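Local coordinates for protein beta-glucuronidase (PDB 6U7J) that hydrolyses beta-glucuronides, releasing glucuronic acid and the conjugated partner, and as a gut microbial enzyme probably contributes to estrogen reactivation, at residues Val74-Tyr79 and Thr140-Asn145; Ser100-Ala105 and Gly183-Val188; Val451-Asp456 and Ile492-Lys497. All coordinates share one frame; numbering follows the deposited sequence.

Contact 1. Residues Val74-Tyr79 and Thr140-Asn145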
# COMPACT_ATOMS: atom_id res chain seq x y z
N VAL B 74 31.10 -7.37 -2.92
CA VAL B 74 31.94 -6.96 -4.04
C VAL B 74 33.07 -7.98 -4.18
O VAL B 74 33.84 -8.19 -3.24
CB VAL B 74 32.49 -5.54 -3.84
CG1 VAL B 74 33.54 -5.24 -4.91
CG2 VAL B 74 31.34 -4.52 -3.92
N GLY B 75 33.17 -8.60 -5.35
CA GLY B 75 34.23 -9.58 -5.58
C GLY B 75 33.75 -10.93 -6.08
O GLY B 75 32.89 -11.02 -6.96
N TRP B 76 34.29 -12.00 -5.49
CA TRP B 76 34.09 -13.36 -5.98
C TRP B 76 33.33 -14.21 -4.98
O TRP B 76 33.47 -14.05 -3.76
CB TRP B 76 35.44 -14.04 -6.29
CG TRP B 76 36.15 -13.41 -7.45
CD1 TRP B 76 36.95 -12.30 -7.42
CD2 TRP B 76 36.10 -13.83 -8.81
NE1 TRP B 76 37.40 -12.01 -8.69
CE2 TRP B 76 36.90 -12.94 -9.56
CE3 TRP B 76 35.46 -14.88 -9.48
CZ2 TRP B 76 37.08 -13.07 -10.94
CZ3 TRP B 76 35.63 -15.00 -10.85
CH2 TRP B 76 36.43 -14.10 -11.57
N VAL B 77 32.55 -15.15 -5.51
CA VAL B 77 31.90 -16.19 -4.73
C VAL B 77 32.19 -17.53 -5.39
O VAL B 77 32.66 -17.60 -6.52
CB VAL B 77 30.38 -15.96 -4.59
CG1 VAL B 77 30.11 -14.59 -3.96
CG2 VAL B 77 29.68 -16.08 -5.96
N TRP B 78 31.86 -18.60 -4.67
CA TRP B 78 32.24 -19.95 -5.05
C TRP B 78 31.02 -20.86 -4.99
O TRP B 78 30.36 -20.96 -3.95
CB TRP B 78 33.35 -20.48 -4.12
CG TRP B 78 34.60 -19.71 -4.33
CD1 TRP B 78 34.93 -18.51 -3.78
CD2 TRP B 78 35.67 -20.06 -5.20
NE1 TRP B 78 36.16 -18.09 -4.25
CE2 TRP B 78 36.63 -19.03 -5.13
CE3 TRP B 78 35.91 -21.15 -6.05
CZ2 TRP B 78 37.83 -19.06 -5.86
CZ3 TRP B 78 37.10 -21.18 -6.77
CH2 TRP B 78 38.04 -20.15 -6.66
N TYR B 79 30.72 -21.50 -6.11
CA TYR B 79 29.68 -22.51 -6.21
C TYR B 79 30.32 -23.87 -6.40
O TYR B 79 31.38 -23.99 -7.04
CB TYR B 79 28.77 -22.27 -7.41
CG TYR B 79 27.80 -21.10 -7.35
CD1 TYR B 79 26.43 -21.33 -7.24
CD2 TYR B 79 28.23 -19.79 -7.48
CE1 TYR B 79 25.52 -20.29 -7.22
CE2 TYR B 79 27.32 -18.73 -7.48
CZ TYR B 79 25.97 -19.00 -7.34
OH TYR B 79 25.04 -17.98 -7.33
N THR B 140 33.33 -26.96 -9.66
CA THR B 140 33.50 -25.77 -8.85
C THR B 140 33.53 -24.57 -9.78
O THR B 140 34.27 -24.57 -10.76
CB THR B 140 34.80 -25.83 -8.02
OG1 THR B 140 34.93 -27.14 -7.42
CG2 THR B 140 34.81 -24.74 -6.92
N VAL B 141 32.71 -23.56 -9.47
CA VAL B 141 32.57 -22.37 -10.31
C VAL B 141 32.81 -21.14 -9.46
O VAL B 141 32.02 -20.85 -8.55
CB VAL B 141 31.18 -22.30 -10.97
CG1 VAL B 141 31.07 -21.01 -11.77
CG2 VAL B 141 30.93 -23.52 -11.86
N ALA B 142 33.88 -20.40 -9.75
CA ALA B 142 34.09 -19.09 -9.15
C ALA B 142 33.35 -18.05 -9.99
O ALA B 142 33.47 -18.05 -11.22
CB ALA B 142 35.57 -18.74 -9.07
N VAL B 143 32.59 -17.18 -9.31
CA VAL B 143 31.72 -16.20 -9.94
C VAL B 143 32.11 -14.82 -9.41
O VAL B 143 32.06 -14.59 -8.19
CB VAL B 143 30.23 -16.49 -9.66
CG1 VAL B 143 29.31 -15.41 -10.26
CG2 VAL B 143 29.83 -17.88 -10.17
N GLY B 144 32.50 -13.92 -10.30
CA GLY B 144 32.96 -12.59 -9.91
C GLY B 144 32.07 -11.51 -10.49
O GLY B 144 31.64 -11.61 -11.65
N ASN B 145 31.82 -10.46 -9.71
CA ASN B 145 30.86 -9.43 -10.11
C ASN B 145 31.47 -8.06 -10.36
O ASN B 145 30.73 -7.07 -10.50
CB ASN B 145 29.74 -9.32 -9.06
CG ASN B 145 30.23 -8.80 -7.73
OD1 ASN B 145 31.31 -8.21 -7.62
ND2 ASN B 145 29.44 -9.03 -6.69
O HOH W 1 30.19 -12.46 -7.29
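Val77 and Val143 form a hydrogen-bonded antiparallel pair, with Val77 N to Val143 O and Val143 N to Val77 O both 2.8 Å; Tyr79 and Val141 repeat the pattern. Beyond the last bridge, Gly75 pairs with Asn145 through one side-chain and one backbone bond: Asn145 OD1 accepts the N-H of Gly75 at 3.0 Å in a nearly straight bond (172° at the hydrogen), while Asn145 N donates to Gly75 O. Asn145 CG sits between backbone N and carbonyl carbon (chi1 66°), which brings OD1 to the Gly75 N-H, and its ND2 is held by His73 O. A water donates to both Gly75 O and Val143 O. These neighbouring strands belong to the antiparallel beta sheet of the sugar-binding domain of family 2 glycosyl hydrolases, where strand 20-32 and strand 104-109 flank the pair. Two CH-pi contacts mark the face that carries the tryptophans. Ala142 CB stands 3.6 Å from the centroid of the six-membered ring of Trp78, 10° off its normal, and Thr140 CG2 meets the edge of that ring. Gly144 CA lies over the Trp76 ring, 3.6 Å from the centroid of its six-membered part. On the other face, Tyr79 CD2 touches Val143 CG2 at 3.7 Å.

Contact 2. Residues Ser100-Ala105 and Gly183-Val188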
# COMPACT_ATOMS: atom_id res chain seq x y z
N SER B 100 25.00 -18.78 -18.85
CA SER B 100 25.67 -17.54 -18.51
C SER B 100 26.13 -17.63 -17.05
O SER B 100 25.54 -18.34 -16.25
CB SER B 100 24.75 -16.33 -18.70
OG SER B 100 23.77 -16.28 -17.69
N VAL B 101 27.21 -16.91 -16.74
CA VAL B 101 27.70 -16.70 -15.39
C VAL B 101 28.03 -15.22 -15.29
O VAL B 101 28.79 -14.70 -16.11
CB VAL B 101 28.96 -17.55 -15.08
CG1 VAL B 101 29.57 -17.14 -13.75
CG2 VAL B 101 28.62 -19.03 -15.09
N THR B 102 27.45 -14.54 -14.30
CA THR B 102 27.46 -13.09 -14.23
C THR B 102 28.34 -12.63 -13.08
O THR B 102 28.00 -12.86 -11.91
CB THR B 102 26.03 -12.58 -14.03
OG1 THR B 102 25.17 -13.22 -14.98
CG2 THR B 102 25.96 -11.07 -14.18
N HIS B 103 29.45 -11.94 -13.38
CA HIS B 103 29.86 -11.52 -14.71
C HIS B 103 31.01 -12.35 -15.27
O HIS B 103 31.12 -12.54 -16.48
CB HIS B 103 30.32 -10.06 -14.68
CG HIS B 103 29.23 -9.08 -14.41
ND1 HIS B 103 28.37 -8.63 -15.39
CD2 HIS B 103 28.87 -8.43 -13.27
CE1 HIS B 103 27.53 -7.76 -14.87
NE2 HIS B 103 27.81 -7.62 -13.59
N HIS B 104 31.86 -12.83 -14.37
CA HIS B 104 33.12 -13.50 -14.70
C HIS B 104 33.15 -14.89 -14.09
O HIS B 104 32.70 -15.09 -12.96
CB HIS B 104 34.32 -12.69 -14.19
CG HIS B 104 34.25 -11.23 -14.53
ND1 HIS B 104 34.22 -10.78 -15.83
CD2 HIS B 104 34.18 -10.13 -13.75
CE1 HIS B 104 34.15 -9.46 -15.83
NE2 HIS B 104 34.12 -9.04 -14.58
N ALA B 105 33.70 -15.86 -14.84
CA ALA B 105 33.70 -17.24 -14.39
C ALA B 105 35.09 -17.86 -14.50
O ALA B 105 35.83 -17.61 -15.45
CB ALA B 105 32.72 -18.09 -15.21
N GLY B 183 25.60 -14.19 -10.03
CA GLY B 183 25.35 -15.60 -9.78
C GLY B 183 25.34 -16.37 -11.09
O GLY B 183 25.85 -15.91 -12.10
N ILE B 184 24.75 -17.56 -11.05
CA ILE B 184 24.58 -18.41 -12.22
C ILE B 184 23.12 -18.29 -12.64
O ILE B 184 22.25 -18.98 -12.11
CB ILE B 184 24.98 -19.86 -11.93
CG1 ILE B 184 26.43 -19.92 -11.41
CG2 ILE B 184 24.84 -20.73 -13.18
CD1 ILE B 184 26.92 -21.33 -11.06
N HIS B 185 22.86 -17.44 -13.64
CA HIS B 185 21.51 -17.00 -13.97
C HIS B 185 20.77 -17.91 -14.94
O HIS B 185 19.55 -17.76 -15.08
CB HIS B 185 21.54 -15.59 -14.55
CG HIS B 185 21.91 -14.55 -13.54
ND1 HIS B 185 22.70 -13.46 -13.85
CD2 HIS B 185 21.58 -14.42 -12.23
CE1 HIS B 185 22.83 -12.70 -12.77
NE2 HIS B 185 22.17 -13.27 -11.78
N ARG B 186 21.47 -18.81 -15.63
CA ARG B 186 20.89 -19.62 -16.69
C ARG B 186 21.31 -21.08 -16.53
O ARG B 186 22.28 -21.38 -15.83
CB ARG B 186 21.31 -19.07 -18.06
CG ARG B 186 20.67 -17.71 -18.30
CD ARG B 186 21.03 -17.05 -19.61
NE ARG B 186 20.63 -15.65 -19.57
CZ ARG B 186 21.07 -14.71 -20.40
NH1 ARG B 186 21.94 -15.03 -21.36
NH2 ARG B 186 20.65 -13.47 -20.26
N PRO B 187 20.55 -22.01 -17.11
CA PRO B 187 20.79 -23.44 -16.87
C PRO B 187 22.23 -23.85 -17.16
O PRO B 187 22.84 -23.40 -18.13
CB PRO B 187 19.82 -24.13 -17.84
CG PRO B 187 18.71 -23.15 -18.01
CD PRO B 187 19.33 -21.78 -17.91
N VAL B 188 22.75 -24.73 -16.30
CA VAL B 188 24.01 -25.44 -16.53
C VAL B 188 23.68 -26.81 -17.11
O VAL B 188 22.80 -27.51 -16.61
CB VAL B 188 24.82 -25.58 -15.23
CG1 VAL B 188 26.19 -26.29 -15.51
CG2 VAL B 188 25.04 -24.24 -14.59
O HOH W 2 22.75 -13.75 -17.26
O HOH W 3 24.93 -21.09 -16.71
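With Thr102 OG1 beside its own backbone N (chi1 -48°), the hydroxyl is turned to the imidazole of His185, and the two side chains cross at about a right angle. His185 ND1 lies 2.7 Å from Thr102 OG1, but the bond is bent to 121° at the hydrogen and is weak; the hydroxyl has its stronger partner in Gly120 O. Ser100 OG, placed between backbone N and carbonyl carbon (chi1 74°), points instead at the aliphatic part of Arg186, with CD 3.4 Å away, and also lies over one face of the guanidinium group. The extended Arg186 chain carries that group past the serine to Glu308, with which NH2 forms a salt bridge; the Arg186 side chain also comes within about 4 Å of a bound calcium ion.

The backbones meet in a single antiparallel bridge. Thr102 N reaches Gly183 O at 3.0 Å, nearly in line with the carbonyl, whereas the return bond from Gly183 N to Thr102 O is weak. A cis peptide links Thr102 to His103, and there the loop enters strand 104-109 through a classic beta bulge, His103 and His104 both facing Gly144.

Two waters bridge the segments: one binds Ser100 OG at 2.8 Å and, weakly, His185 ND1; the other accepts from Ser100 N and donates to Arg186 O. Direct bonds and these two waters together join the buried polar seam of the sugar-binding domain, while the Glu308 carboxylate probably offsets part of the positive charge gathered at Arg186, Arg402 and the calcium.

Contact 3. Residues Val451-Asp456 and Ile492-Lys497. Unlike the reference sequence in segment 451-456: Glu455 (reference Asp).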
# COMPACT_ATOMS: atom_id res chain seq x y z
N VAL B 451 21.84 11.87 -25.08
CA VAL B 451 22.42 13.21 -25.20
C VAL B 451 21.56 14.06 -26.12
O VAL B 451 20.72 13.54 -26.86
CB VAL B 451 23.87 13.18 -25.73
CG1 VAL B 451 24.78 12.31 -24.86
CG2 VAL B 451 23.88 12.70 -27.18
N ASP B 452 21.77 15.38 -26.10
CA ASP B 452 20.98 16.29 -26.93
C ASP B 452 21.25 16.05 -28.41
O ASP B 452 22.38 15.72 -28.81
CB ASP B 452 21.29 17.75 -26.56
CG ASP B 452 20.95 18.08 -25.10
OD1 ASP B 452 19.92 17.57 -24.59
OD2 ASP B 452 21.70 18.85 -24.46
N VAL B 453 20.21 16.20 -29.23
CA VAL B 453 20.35 15.91 -30.66
C VAL B 453 21.41 16.79 -31.31
O VAL B 453 22.13 16.34 -32.21
CB VAL B 453 18.98 16.05 -31.37
CG1 VAL B 453 18.38 17.43 -31.11
CG2 VAL B 453 19.13 15.79 -32.86
N GLU B 454 21.54 18.03 -30.85
CA GLU B 454 22.58 18.91 -31.38
C GLU B 454 23.98 18.36 -31.11
O GLU B 454 24.89 18.58 -31.91
CB GLU B 454 22.45 20.31 -30.78
CG GLU B 454 21.09 20.95 -31.01
CD GLU B 454 20.10 20.63 -29.90
OE1 GLU B 454 20.46 19.83 -29.01
OE2 GLU B 454 18.97 21.18 -29.93
N GLU B 455 24.16 17.64 -30.00
CA GLU B 455 25.49 17.20 -29.61
C GLU B 455 25.82 15.78 -30.03
O GLU B 455 27.00 15.42 -30.01
CB GLU B 455 25.64 17.33 -28.09
CG GLU B 455 25.23 18.69 -27.57
CD GLU B 455 26.32 19.34 -26.73
OE1 GLU B 455 25.97 20.16 -25.85
OE2 GLU B 455 27.51 19.03 -26.95
N ASP B 456 24.84 14.98 -30.42
CA ASP B 456 25.12 13.60 -30.79
C ASP B 456 26.09 13.55 -31.96
O ASP B 456 26.05 14.40 -32.86
CB ASP B 456 23.85 12.84 -31.18
CG ASP B 456 24.15 11.43 -31.66
OD1 ASP B 456 24.89 10.72 -30.95
OD2 ASP B 456 23.69 11.03 -32.75
N ILE B 492 11.20 16.10 -34.20
CA ILE B 492 11.40 16.67 -35.52
C ILE B 492 12.87 17.03 -35.73
O ILE B 492 13.41 16.86 -36.83
CB ILE B 492 10.45 17.87 -35.73
CG1 ILE B 492 9.00 17.39 -35.78
CG2 ILE B 492 10.79 18.59 -37.03
CD1 ILE B 492 7.99 18.52 -35.79
N LYS B 493 13.54 17.51 -34.67
CA LYS B 493 14.97 17.79 -34.77
C LYS B 493 15.78 16.52 -35.07
O LYS B 493 16.72 16.55 -35.87
CB LYS B 493 15.47 18.47 -33.50
CG LYS B 493 14.84 19.84 -33.28
CD LYS B 493 15.60 20.73 -32.30
CE LYS B 493 15.63 20.13 -30.91
NZ LYS B 493 16.04 21.13 -29.87
N TRP B 494 15.43 15.39 -34.45
CA TRP B 494 16.15 14.14 -34.71
C TRP B 494 15.94 13.68 -36.16
O TRP B 494 16.87 13.16 -36.79
CB TRP B 494 15.70 13.04 -33.74
CG TRP B 494 16.26 13.15 -32.34
CD1 TRP B 494 15.61 13.62 -31.23
CD2 TRP B 494 17.58 12.77 -31.90
NE1 TRP B 494 16.44 13.57 -30.14
CE2 TRP B 494 17.65 13.05 -30.52
CE3 TRP B 494 18.70 12.23 -32.54
CZ2 TRP B 494 18.80 12.81 -29.77
CZ3 TRP B 494 19.84 11.99 -31.80
CH2 TRP B 494 19.88 12.28 -30.42
N HIS B 495 14.73 13.86 -36.69
CA HIS B 495 14.49 13.44 -38.06
C HIS B 495 15.20 14.35 -39.05
O HIS B 495 15.78 13.88 -40.03
CB HIS B 495 13.00 13.43 -38.35
CG HIS B 495 12.67 12.99 -39.74
ND1 HIS B 495 13.06 11.76 -40.24
CD2 HIS B 495 11.98 13.60 -40.73
CE1 HIS B 495 12.63 11.64 -41.48
NE2 HIS B 495 11.97 12.74 -41.80
N GLU B 496 15.17 15.66 -38.80
CA GLU B 496 15.82 16.58 -39.71
C GLU B 496 17.33 16.37 -39.73
O GLU B 496 17.96 16.46 -40.79
CB GLU B 496 15.47 18.03 -39.34
CG GLU B 496 14.14 18.49 -39.94
CD GLU B 496 13.68 19.84 -39.40
OE1 GLU B 496 14.29 20.34 -38.43
OE2 GLU B 496 12.69 20.40 -39.94
N LYS B 497 17.92 16.04 -38.58
CA LYS B 497 19.38 15.95 -38.49
C LYS B 497 19.92 14.71 -39.20
O LYS B 497 21.01 14.76 -39.79
CB LYS B 497 19.83 15.98 -37.04
CG LYS B 497 21.32 15.73 -36.86
CD LYS B 497 21.86 16.18 -35.50
CE LYS B 497 23.39 16.17 -35.53
NZ LYS B 497 23.99 15.95 -34.19
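Lys497 NZ grips two backbone carbonyls of the loop, Val453 O at 2.7 Å and Asp456 O at 2.9 Å. Its chain is extended beyond CG, which itself is anti to the backbone N (chi1 173°), and so spans from the helix to the turn. The ammonium comes nearly head-on to Val453 O, with a C=O...N angle of 166°, but meets Asp456 O more obliquely. One turn earlier on the helix, Lys493 NZ forms a salt bridge with Glu454 OE2 at 2.9 Å; a bend in each side chain brings the charges together. Within the loop, Asp452 O accepts Glu455 N and, weakly, Asp456 N. The Asp456 carboxylate is held by Ser420 OG and by the N-H groups of Ile458 and Ser459, and Trp494 NE1 donates to Asp490 OD2. Val453 CB sits over the centre of the Trp494 ring, 3.5 Å from the centroid of its six-membered ring. Val451 O lies near the plane of that ring at its edge, and is claimed by Arg469 NH2. The 451-456 turn, in the connection from strand 445-449 to strand 465-468, thus packs on helix 480-498 in the outer helical layer of the (beta/alpha)8 barrel.

How the contacts relate
From the N terminus, residues 74-79 come first and pair with 140-145 only after an excursion rich in strands, which closes the loop of contact 1. Residues 100-105 lie within that excursion, yet their partners at 183-188 come after 145, closing a loop with 77 residues between its ends, so contacts 1 and 2 cross along the chain. They also touch, Tyr79 OH packing on Gly183 CA, and both reach one sheet of the sugar-binding domain, in which strands 135-144 and 104-109 are neighbours. Contact 3 opens much later and closes a shorter loop inside the TIM barrel domain. Its centre is about 43 Å from that of contact 1 and about 39 Å from that of contact 2.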